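Local coordinates for Lmo0741 protein (Listeria monocytogenes, PDB 4R1H) that probably binds DNA as a winged helix-turn-helix transcriptional regulator of the GntR family, and is found as an assembly of two chains, at residues E100-G105 / E109-W114; T22-G27 / E83-D88; L36-L41 / R54-L59; Y66-R69 / K73-T76; K14-Y19 / L45-T50. All coordinates share one frame; numbering follows the deposited sequence. Where two conformers were deposited one is given.

Contact 1. Residues E100-G105 / E109-W114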
# COMPACT_ATOMS: atom_id res chain seq x y z
N GLU A 100 5.71 -6.87 -1.86
CA GLU A 100 4.70 -7.04 -2.90
C GLU A 100 5.36 -7.30 -4.26
O GLU A 100 4.88 -8.13 -5.03
CB GLU A 100 3.81 -5.79 -2.98
CG GLU A 100 2.83 -5.64 -1.85
CD GLU A 100 1.95 -6.85 -1.57
OE1 GLU A 100 1.34 -7.42 -2.52
OE2 GLU A 100 1.86 -7.25 -0.37
N MSE A 101 6.41 -6.59 -4.56
CA MSE A 101 7.13 -6.80 -5.81
C MSE A 101 7.78 -8.19 -5.87
O MSE A 101 7.77 -8.84 -6.92
CB MSE A 101 8.13 -5.71 -6.08
CG MSE A 101 7.50 -4.33 -6.17
SE MSE A 101 6.75 -4.01 -7.93
CE MSE A 101 8.32 -3.49 -8.82
N SER A 102 8.34 -8.59 -4.74
CA SER A 102 9.03 -9.89 -4.62
C SER A 102 8.04 -11.00 -4.86
O SER A 102 8.41 -12.00 -5.53
CB SER A 102 9.68 -10.01 -3.28
OG SER A 102 10.77 -9.11 -3.20
N LYS A 103 6.84 -10.89 -4.34
CA LYS A 103 5.80 -11.88 -4.58
C LYS A 103 5.45 -12.09 -6.02
O LYS A 103 4.99 -13.20 -6.38
CB LYS A 103 4.55 -11.57 -3.75
CG LYS A 103 4.76 -11.73 -2.26
CD LYS A 103 3.59 -11.08 -1.56
CE LYS A 103 3.60 -11.40 -0.10
NZ LYS A 103 2.41 -10.67 0.43
N LEU A 104 5.65 -11.07 -6.83
CA LEU A 104 5.42 -11.14 -8.27
C LEU A 104 6.61 -11.80 -9.00
O LEU A 104 6.60 -11.95 -10.20
CB LEU A 104 5.18 -9.73 -8.82
CG LEU A 104 3.89 -9.12 -8.28
CD1 LEU A 104 3.93 -7.65 -8.70
CD2 LEU A 104 2.68 -9.78 -8.88
N GLY A 105 7.66 -12.15 -8.25
CA GLY A 105 8.85 -12.71 -8.88
C GLY A 105 9.78 -11.71 -9.46
O GLY A 105 10.68 -12.04 -10.25
N GLU A 109 17.20 -6.18 -8.37
CA GLU A 109 17.68 -5.34 -9.43
C GLU A 109 16.57 -4.78 -10.26
O GLU A 109 16.62 -3.59 -10.67
CB GLU A 109 18.73 -6.08 -10.27
CG GLU A 109 20.05 -6.16 -9.54
CD GLU A 109 20.70 -4.80 -9.27
OE1 GLU A 109 21.07 -4.50 -8.10
OE2 GLU A 109 20.78 -3.99 -10.22
N LYS A 110 15.59 -5.59 -10.57
CA LYS A 110 14.49 -5.10 -11.40
C LYS A 110 13.54 -4.17 -10.63
O LYS A 110 12.91 -3.31 -11.22
CB LYS A 110 13.70 -6.27 -11.93
CG LYS A 110 12.65 -5.84 -12.92
CD LYS A 110 12.20 -6.98 -13.79
CE LYS A 110 10.97 -6.56 -14.50
NZ LYS A 110 11.31 -5.48 -15.45
N ILE A 111 13.43 -4.37 -9.32
CA ILE A 111 12.69 -3.42 -8.45
C ILE A 111 13.33 -2.03 -8.50
O ILE A 111 12.66 -1.01 -8.69
CB ILE A 111 12.58 -3.90 -6.98
CG1 ILE A 111 11.79 -5.19 -6.91
CG2 ILE A 111 11.87 -2.82 -6.10
CD1 ILE A 111 11.80 -5.90 -5.57
N ILE A 112 14.67 -1.99 -8.38
CA ILE A 112 15.43 -0.76 -8.49
C ILE A 112 15.20 -0.12 -9.85
O ILE A 112 14.98 1.06 -9.91
CB ILE A 112 16.93 -0.97 -8.20
CG1 ILE A 112 17.11 -1.33 -6.71
CG2 ILE A 112 17.72 0.26 -8.56
CD1 ILE A 112 18.42 -2.01 -6.40
N ALA A 113 15.22 -0.92 -10.92
CA ALA A 113 14.99 -0.40 -12.26
C ALA A 113 13.60 0.23 -12.40
O ALA A 113 13.45 1.28 -13.02
CB ALA A 113 15.21 -1.49 -13.33
N TRP A 114 12.59 -0.39 -11.80
CA TRP A 114 11.20 0.15 -11.79
C TRP A 114 11.14 1.50 -11.13
O TRP A 114 10.59 2.48 -11.64
CB TRP A 114 10.25 -0.86 -11.12
CG TRP A 114 9.50 -1.78 -12.07
CD1 TRP A 114 9.73 -3.06 -12.34
CD2 TRP A 114 8.51 -1.34 -13.00
NE1 TRP A 114 8.86 -3.51 -13.34
CE2 TRP A 114 8.12 -2.46 -13.75
CE3 TRP A 114 7.92 -0.10 -13.24
CZ2 TRP A 114 7.15 -2.35 -14.76
CZ3 TRP A 114 6.95 -0.01 -14.21
CH2 TRP A 114 6.60 -1.13 -14.96
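Met-101, a selenomethionine near the end of helix 79-103, packs against Ile-111 and Trp-114 of helix 108-117; these are two consecutive helices joined by a short turn, the second crossing beside the end of the first. Its CB starts toward the second helix and meets the tip of Ile-111, with CB 3.7 Å from CD1 of that residue and nearly as close to its CG1. Beyond CB the chain bends twice, at chi2 and again at chi3 (both -82°), which carries the terminal methyl CE past the isoleucine to the indole of Trp-114. There Met-101 and Trp-114 cross at about a right angle, and CE comes obliquely to the pyrrole side of the ring. At the exposed border Ser-102 bonds its hydroxyl back to the carbonyl of Ile-98 in its own helix while lying beside the isoleucine methyl. The turn itself starts in a Schellman motif: Gly-105, with positive phi (82°), sends its N to Ser-102 O at 2.8 Å, and Ile-106 in the loop touches both Met-101 and Ile-111. The second subunit closes over the same residues, Thr-94 of that chain packing on Met-101 and Ala-90 of that chain on Trp-114. Between the two helices, the selenomethionine methyl CE ends 3.8 Å from Trp-114 CD1 and 3.9 Å from CG.

Contact 2. Residues T22-G27 / E83-D88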
# COMPACT_ATOMS: atom_id res chain seq x y z
N THR A 22 3.19 13.13 8.56
CA THR A 22 3.61 13.74 7.27
C THR A 22 4.03 15.21 7.38
O THR A 22 5.09 15.64 6.84
CB THR A 22 2.49 13.49 6.21
OG1 THR A 22 2.48 12.04 6.02
CG2 THR A 22 2.78 14.11 4.98
N GLU A 23 3.20 16.00 8.04
CA GLU A 23 3.51 17.43 8.31
C GLU A 23 4.79 17.61 9.12
O GLU A 23 5.54 18.50 8.83
CB GLU A 23 2.37 18.14 9.01
CG GLU A 23 1.08 18.11 8.21
CD GLU A 23 1.17 18.90 6.91
OE1 GLU A 23 0.77 20.08 6.91
OE2 GLU A 23 1.63 18.36 5.87
N ILE A 24 5.05 16.69 10.03
CA ILE A 24 6.24 16.67 10.84
C ILE A 24 7.52 16.30 10.06
O ILE A 24 8.48 17.06 10.03
CB ILE A 24 6.10 15.73 12.02
CG1 ILE A 24 5.04 16.26 12.92
CG2 ILE A 24 7.48 15.58 12.70
CD1 ILE A 24 4.60 15.29 13.97
N VAL A 25 7.47 15.21 9.32
CA VAL A 25 8.62 14.72 8.56
C VAL A 25 9.01 15.71 7.47
O VAL A 25 10.22 15.96 7.26
CB VAL A 25 8.35 13.31 8.04
CG1 VAL A 25 9.41 12.87 7.03
CG2 VAL A 25 8.36 12.37 9.24
N THR A 26 8.04 16.35 6.84
CA THR A 26 8.34 17.36 5.81
C THR A 26 8.74 18.73 6.38
O THR A 26 9.15 19.60 5.64
CB THR A 26 7.17 17.60 4.84
OG1 THR A 26 6.05 18.08 5.56
CG2 THR A 26 6.80 16.34 4.18
N GLY A 27 8.65 18.95 7.69
CA GLY A 27 9.06 20.21 8.24
C GLY A 27 8.01 21.27 8.10
O GLY A 27 8.25 22.42 8.38
N GLU A 83 13.86 12.37 13.25
CA GLU A 83 14.61 11.47 12.31
C GLU A 83 14.14 10.01 12.43
O GLU A 83 13.97 9.28 11.42
CB GLU A 83 16.09 11.56 12.50
CG GLU A 83 16.65 12.89 12.01
CD GLU A 83 18.01 13.23 12.60
OE1 GLU A 83 18.34 14.44 12.61
OE2 GLU A 83 18.72 12.30 13.06
N GLN A 84 13.93 9.56 13.67
CA GLN A 84 13.53 8.16 13.89
C GLN A 84 12.10 7.95 13.36
O GLN A 84 11.80 6.85 12.79
CB GLN A 84 13.69 7.75 15.39
CG GLN A 84 13.32 6.30 15.73
CD GLN A 84 14.35 5.25 15.27
OE1 GLN A 84 15.57 5.37 15.52
NE2 GLN A 84 13.86 4.19 14.60
N LEU A 85 11.22 8.95 13.50
CA LEU A 85 9.88 8.86 12.94
C LEU A 85 9.94 8.68 11.37
O LEU A 85 9.29 7.77 10.80
CB LEU A 85 9.11 10.11 13.23
CG LEU A 85 7.71 10.25 12.62
CD1 LEU A 85 6.77 9.16 13.08
CD2 LEU A 85 7.06 11.60 12.88
N GLU A 86 10.68 9.55 10.72
CA GLU A 86 10.89 9.40 9.25
C GLU A 86 11.41 8.00 8.90
O GLU A 86 10.86 7.31 8.00
CB GLU A 86 11.84 10.44 8.73
CG GLU A 86 12.01 10.34 7.19
CD GLU A 86 13.02 11.34 6.64
OE1 GLU A 86 13.23 12.43 7.29
OE2 GLU A 86 13.66 11.13 5.63
N ASN A 87 12.38 7.53 9.64
CA ASN A 87 13.03 6.21 9.37
C ASN A 87 12.01 5.10 9.52
O ASN A 87 11.88 4.20 8.67
CB ASN A 87 14.26 5.95 10.29
CG ASN A 87 15.14 4.74 9.84
OD1 ASN A 87 14.79 3.57 10.08
ND2 ASN A 87 16.30 5.02 9.24
N ASP A 88 11.26 5.12 10.60
CA ASP A 88 10.22 4.13 10.84
C ASP A 88 9.16 4.08 9.71
O ASP A 88 8.81 2.95 9.27
CB ASP A 88 9.50 4.35 12.20
CG ASP A 88 10.38 4.05 13.40
OD1 ASP A 88 11.50 3.47 13.31
OD2 ASP A 88 9.95 4.50 14.51
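Where the first helix of the winged helix-turn-helix domain meets the long helix 79-103 that follows the wing, Val-25 packs on Leu-85 and Glu-86, with both methyls on the glutamate and CG2 also on the leucine. The backbones come close here, with the CA atoms of Val-25 and Glu-86 5.8 Å apart. Val-25 CG1 lies against the aliphatic part of the glutamate, 3.6 Å from Glu-86 CG, and the two side chains cross at about a right angle. With CG anti to the backbone N (chi1 -177°) and the chain extended beyond it, Glu-86 runs its methylene groups across Val-25 CG1, and the near side of the carboxylate, CD and OE1, still touches the same methyl. Ile-106 of the second subunit also packs on Glu-86. The other methyl, Val-25 CG2, faces the backbone N and CA of Glu-86 and also meets Leu-85 CD2 at 3.9 Å. That leucine methyl is shared: Ile-24 CG2 reaches it from the preceding position at 4.0 Å, Ile-24 and Leu-85 again crossing nearly at right angles. No hydrogen bond joins 22-27 to 83-88, so the join is made by apolar contact. Behind it helix 12-25 ends in a Schellman motif at Gly-27, and Thr-22 O accepts from both Thr-26 N and Thr-26 OG1, which arrive from opposite faces of its plane. Ile-24 also touches Tyr-29 and Ile-64 in the loops and Leu-75 of strand 72-75.

Contact 3. Residues L36-L41 / R54-L59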
# COMPACT_ATOMS: atom_id res chain seq x y z
N LEU A 36 -1.87 22.98 16.22
CA LEU A 36 -3.25 23.37 16.26
C LEU A 36 -3.95 22.66 17.44
O LEU A 36 -3.62 21.53 17.79
CB LEU A 36 -3.94 22.99 14.96
CG LEU A 36 -3.50 23.67 13.67
CD1 LEU A 36 -4.36 23.12 12.54
CD2 LEU A 36 -3.66 25.16 13.75
N SER A 37 -4.90 23.36 18.05
CA SER A 37 -5.78 22.76 19.10
C SER A 37 -6.62 21.62 18.52
O SER A 37 -6.82 21.53 17.32
CB SER A 37 -6.77 23.82 19.61
OG SER A 37 -7.70 24.12 18.57
N VAL A 38 -7.13 20.78 19.40
CA VAL A 38 -8.03 19.70 18.96
C VAL A 38 -9.12 20.29 18.07
O VAL A 38 -9.43 19.77 16.99
CB VAL A 38 -8.65 18.96 20.19
CG1 VAL A 38 -9.83 18.10 19.76
CG2 VAL A 38 -7.57 18.17 20.94
N ARG A 39 -9.74 21.36 18.54
CA ARG A 39 -10.84 22.00 17.81
C ARG A 39 -10.47 22.54 16.41
O ARG A 39 -11.17 22.27 15.42
CB ARG A 39 -11.39 23.16 18.66
CG ARG A 39 -12.51 23.92 17.98
CD ARG A 39 -13.80 23.15 18.12
NE ARG A 39 -14.24 23.17 19.51
CZ ARG A 39 -15.33 22.56 19.98
NH1 ARG A 39 -16.11 21.85 19.16
NH2 ARG A 39 -15.64 22.67 21.27
N GLU A 40 -9.37 23.29 16.36
CA GLU A 40 -8.79 23.80 15.08
C GLU A 40 -8.54 22.68 14.10
O GLU A 40 -8.91 22.74 12.94
CB GLU A 40 -7.48 24.57 15.34
CG GLU A 40 -7.68 25.87 16.13
CD GLU A 40 -6.39 26.57 16.60
OE1 GLU A 40 -5.44 25.91 17.06
OE2 GLU A 40 -6.34 27.82 16.52
N LEU A 41 -7.90 21.62 14.56
CA LEU A 41 -7.58 20.55 13.65
C LEU A 41 -8.84 19.82 13.18
O LEU A 41 -8.90 19.40 12.02
CB LEU A 41 -6.57 19.54 14.25
CG LEU A 41 -5.99 18.59 13.24
CD1 LEU A 41 -5.31 19.40 12.14
CD2 LEU A 41 -4.99 17.61 13.88
N ARG A 54 -7.83 11.34 20.07
CA ARG A 54 -7.19 10.02 20.16
C ARG A 54 -5.84 10.07 19.43
O ARG A 54 -4.83 9.49 19.94
CB ARG A 54 -8.00 8.83 19.60
CG ARG A 54 -7.34 7.54 20.05
CD ARG A 54 -8.04 6.29 19.72
NE ARG A 54 -7.39 5.11 20.32
CZ ARG A 54 -7.97 3.89 20.41
NH1 ARG A 54 -9.19 3.63 19.89
NH2 ARG A 54 -7.33 2.89 21.00
N ALA A 55 -5.82 10.75 18.29
CA ALA A 55 -4.57 10.87 17.50
C ALA A 55 -3.48 11.65 18.30
O ALA A 55 -2.33 11.20 18.40
CB ALA A 55 -4.84 11.61 16.20
N TYR A 56 -3.89 12.76 18.92
CA TYR A 56 -2.99 13.53 19.79
C TYR A 56 -2.50 12.68 20.97
O TYR A 56 -1.32 12.71 21.30
CB TYR A 56 -3.64 14.82 20.22
CG TYR A 56 -3.61 15.93 19.21
CD1 TYR A 56 -3.10 15.75 17.93
CD2 TYR A 56 -4.02 17.23 19.57
CE1 TYR A 56 -2.98 16.83 17.06
CE2 TYR A 56 -3.91 18.30 18.72
CZ TYR A 56 -3.38 18.12 17.45
OH TYR A 56 -3.30 19.21 16.60
N ALA A 57 -3.37 11.87 21.59
CA ALA A 57 -2.91 10.94 22.62
C ALA A 57 -1.86 9.97 22.19
O ALA A 57 -0.87 9.78 22.90
CB ALA A 57 -4.09 10.16 23.23
N GLU A 58 -2.01 9.38 21.02
CA GLU A 58 -1.06 8.46 20.52
C GLU A 58 0.27 9.20 20.23
O GLU A 58 1.34 8.70 20.58
CB GLU A 58 -1.56 7.76 19.25
CG GLU A 58 -0.51 6.82 18.69
CD GLU A 58 -1.01 5.91 17.60
OE1 GLU A 58 -2.04 5.24 17.90
OE2 GLU A 58 -0.33 5.85 16.56
N LEU A 59 0.17 10.37 19.68
CA LEU A 59 1.39 11.19 19.42
C LEU A 59 2.14 11.56 20.73
O LEU A 59 3.42 11.65 20.79
CB LEU A 59 0.98 12.40 18.61
CG LEU A 59 0.61 12.15 17.16
CD1 LEU A 59 -0.02 13.38 16.63
CD2 LEU A 59 1.81 11.72 16.32
O HOH W 1 -1.66 20.46 14.45
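Tyr-56 OH gives its proton to the carbonyl oxygen of Leu-36 at 2.6 Å, and a water donates to the same hydroxyl at 3.0 Å. That water also accepts from Leu-36 N, so the phenol is held to both polar groups of one backbone residue, directly and through the solvent molecule. Leu-36 O lies at the edge of the tyrosine ring, near its plane, whereas the hydroxyl is tilted 33° from the plane of the carbonyl. The ring leaves helix 49-61 with CG beside the backbone N and anti to the carbonyl carbon (chi1 -80°), and reaches across to the start of helix 38-45. Apolar groups meet it obliquely on the way: Val-38 CG2 comes to CD2 of the ring at 3.9 Å, and Leu-41 CD2 sits 3.8 Å from CE1 and near the hydroxyl. These are the two helices of the helix-turn-helix in the winged domain. The helix start that the phenol touches has its own lock, a capping box: Glu-40 N bonds to Ser-37 OG at 2.9 Å, and Ser-37 N meets the anti lone pair of Glu-40 OE1 at 2.8 Å. Ile-20 of helix 12-25 and Ile-65 of strand 65-68 also touch Tyr-56. The buried tyrosine thus pairs an apolar ring environment with a satisfied hydroxyl, fixing the chain just before helix 38-45 by one short bond and one water bridge.

Contact 4. Residues Y66-R69 / K73-T76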
# COMPACT_ATOMS: atom_id res chain seq x y z
N TYR A 66 3.98 17.03 23.01
CA TYR A 66 3.80 17.16 24.45
C TYR A 66 2.87 18.33 24.73
O TYR A 66 2.67 19.21 23.89
CB TYR A 66 5.14 17.35 25.16
CG TYR A 66 5.89 18.58 24.81
CD1 TYR A 66 5.79 19.73 25.58
CD2 TYR A 66 6.71 18.63 23.71
CE1 TYR A 66 6.50 20.87 25.26
CE2 TYR A 66 7.40 19.77 23.36
CZ TYR A 66 7.30 20.89 24.18
OH TYR A 66 7.97 21.99 23.82
N THR A 67 2.38 18.37 25.96
CA THR A 67 1.36 19.36 26.36
C THR A 67 1.92 20.25 27.43
O THR A 67 2.59 19.79 28.34
CB THR A 67 0.11 18.69 26.95
OG1 THR A 67 -0.41 17.78 26.01
CG2 THR A 67 -0.99 19.76 27.24
N VAL A 68 1.72 21.54 27.27
CA VAL A 68 2.01 22.51 28.32
C VAL A 68 0.58 22.95 28.75
O VAL A 68 -0.04 23.74 28.03
CB VAL A 68 2.83 23.66 27.79
CG1 VAL A 68 3.12 24.70 28.89
CG2 VAL A 68 4.18 23.17 27.27
N ARG A 69 0.07 22.40 29.85
CA ARG A 69 -1.33 22.64 30.27
C ARG A 69 -1.66 24.13 30.24
O ARG A 69 -0.87 24.97 30.75
CB ARG A 69 -1.58 22.09 31.67
CG ARG A 69 -3.06 22.02 32.08
CD ARG A 69 -3.26 21.33 33.43
NE ARG A 69 -2.98 19.89 33.34
CZ ARG A 69 -3.89 18.92 33.18
NH1 ARG A 69 -5.18 19.19 33.11
NH2 ARG A 69 -3.49 17.66 33.10
N LYS A 73 -0.21 22.49 22.74
CA LYS A 73 0.48 21.28 22.39
C LYS A 73 1.57 21.63 21.39
O LYS A 73 1.40 22.49 20.53
CB LYS A 73 -0.45 20.25 21.82
CG LYS A 73 -1.47 19.77 22.87
CD LYS A 73 -2.26 18.57 22.41
CE LYS A 73 -3.43 18.31 23.35
NZ LYS A 73 -2.95 17.54 24.53
N TYR A 74 2.69 20.94 21.54
CA TYR A 74 3.90 21.27 20.86
C TYR A 74 4.55 20.06 20.27
O TYR A 74 4.64 18.98 20.87
CB TYR A 74 4.92 21.89 21.84
CG TYR A 74 4.45 23.26 22.37
CD1 TYR A 74 3.56 23.33 23.41
CD2 TYR A 74 4.89 24.43 21.79
CE1 TYR A 74 3.08 24.56 23.85
CE2 TYR A 74 4.43 25.67 22.24
CZ TYR A 74 3.52 25.70 23.27
OH TYR A 74 3.05 26.91 23.74
N LEU A 75 5.19 20.28 19.14
CA LEU A 75 6.05 19.28 18.56
C LEU A 75 7.34 19.14 19.30
O LEU A 75 7.97 20.14 19.65
CB LEU A 75 6.31 19.62 17.08
CG LEU A 75 7.21 18.62 16.32
CD1 LEU A 75 6.57 17.23 16.25
CD2 LEU A 75 7.54 19.11 14.90
N THR A 76 7.77 17.91 19.55
CA THR A 76 9.07 17.70 20.11
C THR A 76 10.18 18.51 19.49
O THR A 76 10.20 18.75 18.25
CB THR A 76 9.43 16.22 20.11
OG1 THR A 76 10.67 16.02 20.76
CG2 THR A 76 9.63 15.68 18.64
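Tyr-66 and Tyr-74 make the tight side of this beta hairpin, the wing of the winged helix-turn-helix. They form an antiparallel hydrogen-bonded pair, Tyr-66 N to Tyr-74 O at 3.0 Å and Tyr-74 N to Tyr-66 O at 2.9 Å. On the face they share, Tyr-74 CB sits over the Tyr-66 ring, 3.8 Å from its centroid, in a CH-pi contact displaced toward the ring's rim. The chi1 of Tyr-66, 63°, places CG between the backbone N and the carbonyl carbon and so folds the ring across the neighbouring strand. The two rings are nearly parallel, planes at 22°, but slid so far apart that they barely overlap. Toward the turn the packing thins: exposed Val-68 offers CG2 to the Tyr-74 ring at 3.9 Å. The pair Thr-67 and Lys-73, on the other face, meets through a polar bond. These two lie side by side, and the lysine bends at its last torsion to give Lys-73 NZ a hydrogen bond to Thr-67 OG1 of 2.9 Å; Glu-60 of helix 49-61 accepts from the same hydroxyl. Further along, Leu-75 packs on Ile-82 of helix 79-103, and Lys-73 and Leu-75 bond through their backbones to Leu-35 and Asp-33.

Contact 5. Residues K14-Y19 / L45-T50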
# COMPACT_ATOMS: atom_id res chain seq x y z
N LYS A 14 -5.91 6.68 13.13
CA LYS A 14 -4.57 6.29 12.68
C LYS A 14 -4.24 7.07 11.40
O LYS A 14 -3.09 7.35 11.14
CB LYS A 14 -4.50 4.80 12.40
CG LYS A 14 -4.44 3.96 13.66
CD LYS A 14 -3.07 4.05 14.34
CE LYS A 14 -2.82 2.77 15.16
NZ LYS A 14 -1.71 2.92 16.15
N GLN A 15 -5.25 7.37 10.58
CA GLN A 15 -5.02 8.19 9.40
C GLN A 15 -4.65 9.64 9.73
O GLN A 15 -3.82 10.28 9.02
CB GLN A 15 -6.21 8.18 8.47
CG GLN A 15 -6.43 6.79 7.92
CD GLN A 15 -7.65 6.72 7.04
OE1 GLN A 15 -7.63 7.25 5.93
NE2 GLN A 15 -8.73 6.06 7.52
N ILE A 16 -5.23 10.14 10.80
CA ILE A 16 -4.90 11.45 11.29
C ILE A 16 -3.50 11.42 11.87
O ILE A 16 -2.75 12.39 11.68
CB ILE A 16 -5.88 11.97 12.36
CG1 ILE A 16 -7.36 11.96 11.88
CG2 ILE A 16 -5.49 13.38 12.82
CD1 ILE A 16 -7.78 13.09 10.97
N VAL A 17 -3.15 10.36 12.62
CA VAL A 17 -1.77 10.25 13.06
C VAL A 17 -0.82 10.34 11.85
O VAL A 17 0.19 11.06 11.90
CB VAL A 17 -1.55 8.98 13.85
CG1 VAL A 17 -0.11 8.74 14.14
CG2 VAL A 17 -2.32 9.11 15.17
N HIS A 18 -1.16 9.64 10.77
CA HIS A 18 -0.24 9.64 9.59
C HIS A 18 -0.16 10.99 8.93
O HIS A 18 0.94 11.39 8.54
CB HIS A 18 -0.66 8.61 8.52
CG HIS A 18 0.33 8.50 7.42
ND1 HIS A 18 1.57 7.93 7.61
CD2 HIS A 18 0.30 8.90 6.12
CE1 HIS A 18 2.25 7.96 6.47
NE2 HIS A 18 1.49 8.53 5.56
N TYR A 19 -1.27 11.70 8.84
CA TYR A 19 -1.32 13.04 8.32
C TYR A 19 -0.41 13.97 9.10
O TYR A 19 0.39 14.69 8.51
CB TYR A 19 -2.75 13.56 8.37
CG TYR A 19 -2.89 15.02 8.08
CD1 TYR A 19 -3.04 15.49 6.76
CD2 TYR A 19 -2.87 15.96 9.11
CE1 TYR A 19 -3.16 16.84 6.50
CE2 TYR A 19 -2.97 17.32 8.86
CZ TYR A 19 -3.12 17.75 7.55
OH TYR A 19 -3.24 19.11 7.32
N LEU A 45 -9.67 19.36 9.24
CA LEU A 45 -9.83 18.04 8.60
C LEU A 45 -11.29 17.55 8.48
O LEU A 45 -11.51 16.49 7.90
CB LEU A 45 -9.01 16.98 9.31
CG LEU A 45 -7.53 17.30 9.37
CD1 LEU A 45 -6.78 16.23 10.16
CD2 LEU A 45 -6.95 17.46 7.96
N GLU A 46 -12.22 18.33 9.03
CA GLU A 46 -13.65 17.97 9.06
C GLU A 46 -13.80 16.55 9.58
O GLU A 46 -14.31 15.67 8.89
CB GLU A 46 -14.27 18.10 7.67
CG GLU A 46 -14.29 19.53 7.15
CD GLU A 46 -15.22 19.71 5.96
OE1 GLU A 46 -15.87 20.77 5.90
OE2 GLU A 46 -15.30 18.80 5.08
N VAL A 47 -13.30 16.32 10.80
CA VAL A 47 -13.48 15.03 11.48
C VAL A 47 -13.97 15.34 12.88
O VAL A 47 -13.89 16.47 13.34
CB VAL A 47 -12.21 14.14 11.56
CG1 VAL A 47 -11.70 13.81 10.18
CG2 VAL A 47 -11.13 14.83 12.37
N ASN A 48 -14.48 14.31 13.53
CA ASN A 48 -14.90 14.39 14.89
C ASN A 48 -13.71 14.69 15.78
O ASN A 48 -12.72 13.97 15.67
CB ASN A 48 -15.53 13.05 15.29
CG ASN A 48 -16.25 13.14 16.61
OD1 ASN A 48 -15.91 13.91 17.49
ND2 ASN A 48 -17.30 12.33 16.75
N PRO A 49 -13.82 15.72 16.65
CA PRO A 49 -12.77 16.05 17.59
C PRO A 49 -12.30 14.88 18.45
O PRO A 49 -11.17 14.89 18.86
CB PRO A 49 -13.39 17.12 18.48
CG PRO A 49 -14.52 17.71 17.71
CD PRO A 49 -14.94 16.69 16.69
N THR A 50 -13.15 13.89 18.75
CA THR A 50 -12.72 12.79 19.61
C THR A 50 -11.70 11.98 18.86
O THR A 50 -10.91 11.24 19.46
CB THR A 50 -13.90 11.85 20.04
OG1 THR A 50 -14.53 11.29 18.89
CG2 THR A 50 -14.91 12.57 20.79
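Leu-45 fits between two side chains of helix 12-25, one methyl to each. Its CD1 meets Ile-16 CD1 tip to tip at 3.4 Å, a closeness that is doubtful, since Ile-16 was modelled in two conformers. Its CD2 lies over one face of the Tyr-19 ring, 4.1 Å from the centroid and 19° off the ring normal, a CH-pi contact offset toward the rim with Tyr-19 CZ as the nearest ring atom. A chi1 of 170° turns CG away from the backbone N, and the tyrosine carries its ring under the leucine methyl, the two side chains crossing at a slant. Val-47 adds a third apolar group, its CG2 reaching Ile-16 CD1 at 4.0 Å. Residues 46-48 are the turn of the helix-turn-helix, and 45-50 span it, joining helix 38-45 to helix 49-61, the latter probably the recognition helix, as in winged helix-turn-helix relatives. Both ends of that turn are held locally. Glu-46 takes positive phi in a Schellman motif that closes helix 38-45, and Asn-48 caps the next helix, its OD1 accepting from Thr-50 N at 3.0 Å with the donor 45° out of the carbonyl plane. Farther out, Phe-6 touches both Ile-16 and Val-47, Ala-55 of helix 49-61 backs Ile-16, and Lys-44 packs against Tyr-19.

In the fold
Contacts 3, 4 and 5 lie in the winged helix-turn-helix domain, and contact 2 fastens that domain to helix 79-103, whose far end carries contact 1, about 26 Å away between centres. Contacts 3 and 5 share helix 49-61 and meet through the Lys-14 to Glu-58 salt bridge. Contact 4 touches contact 3 where Lys-73 CD packs on Tyr-56, and contact 2 where Leu-75 meets Ile-24. Contact 1 is the buried one though far from the chain centre, and the second subunit packs on it; the others are partly buried. Contacts 1, 2 and 5 are apolar across their segments, while contacts 3 and 4 add hydrogen bonds.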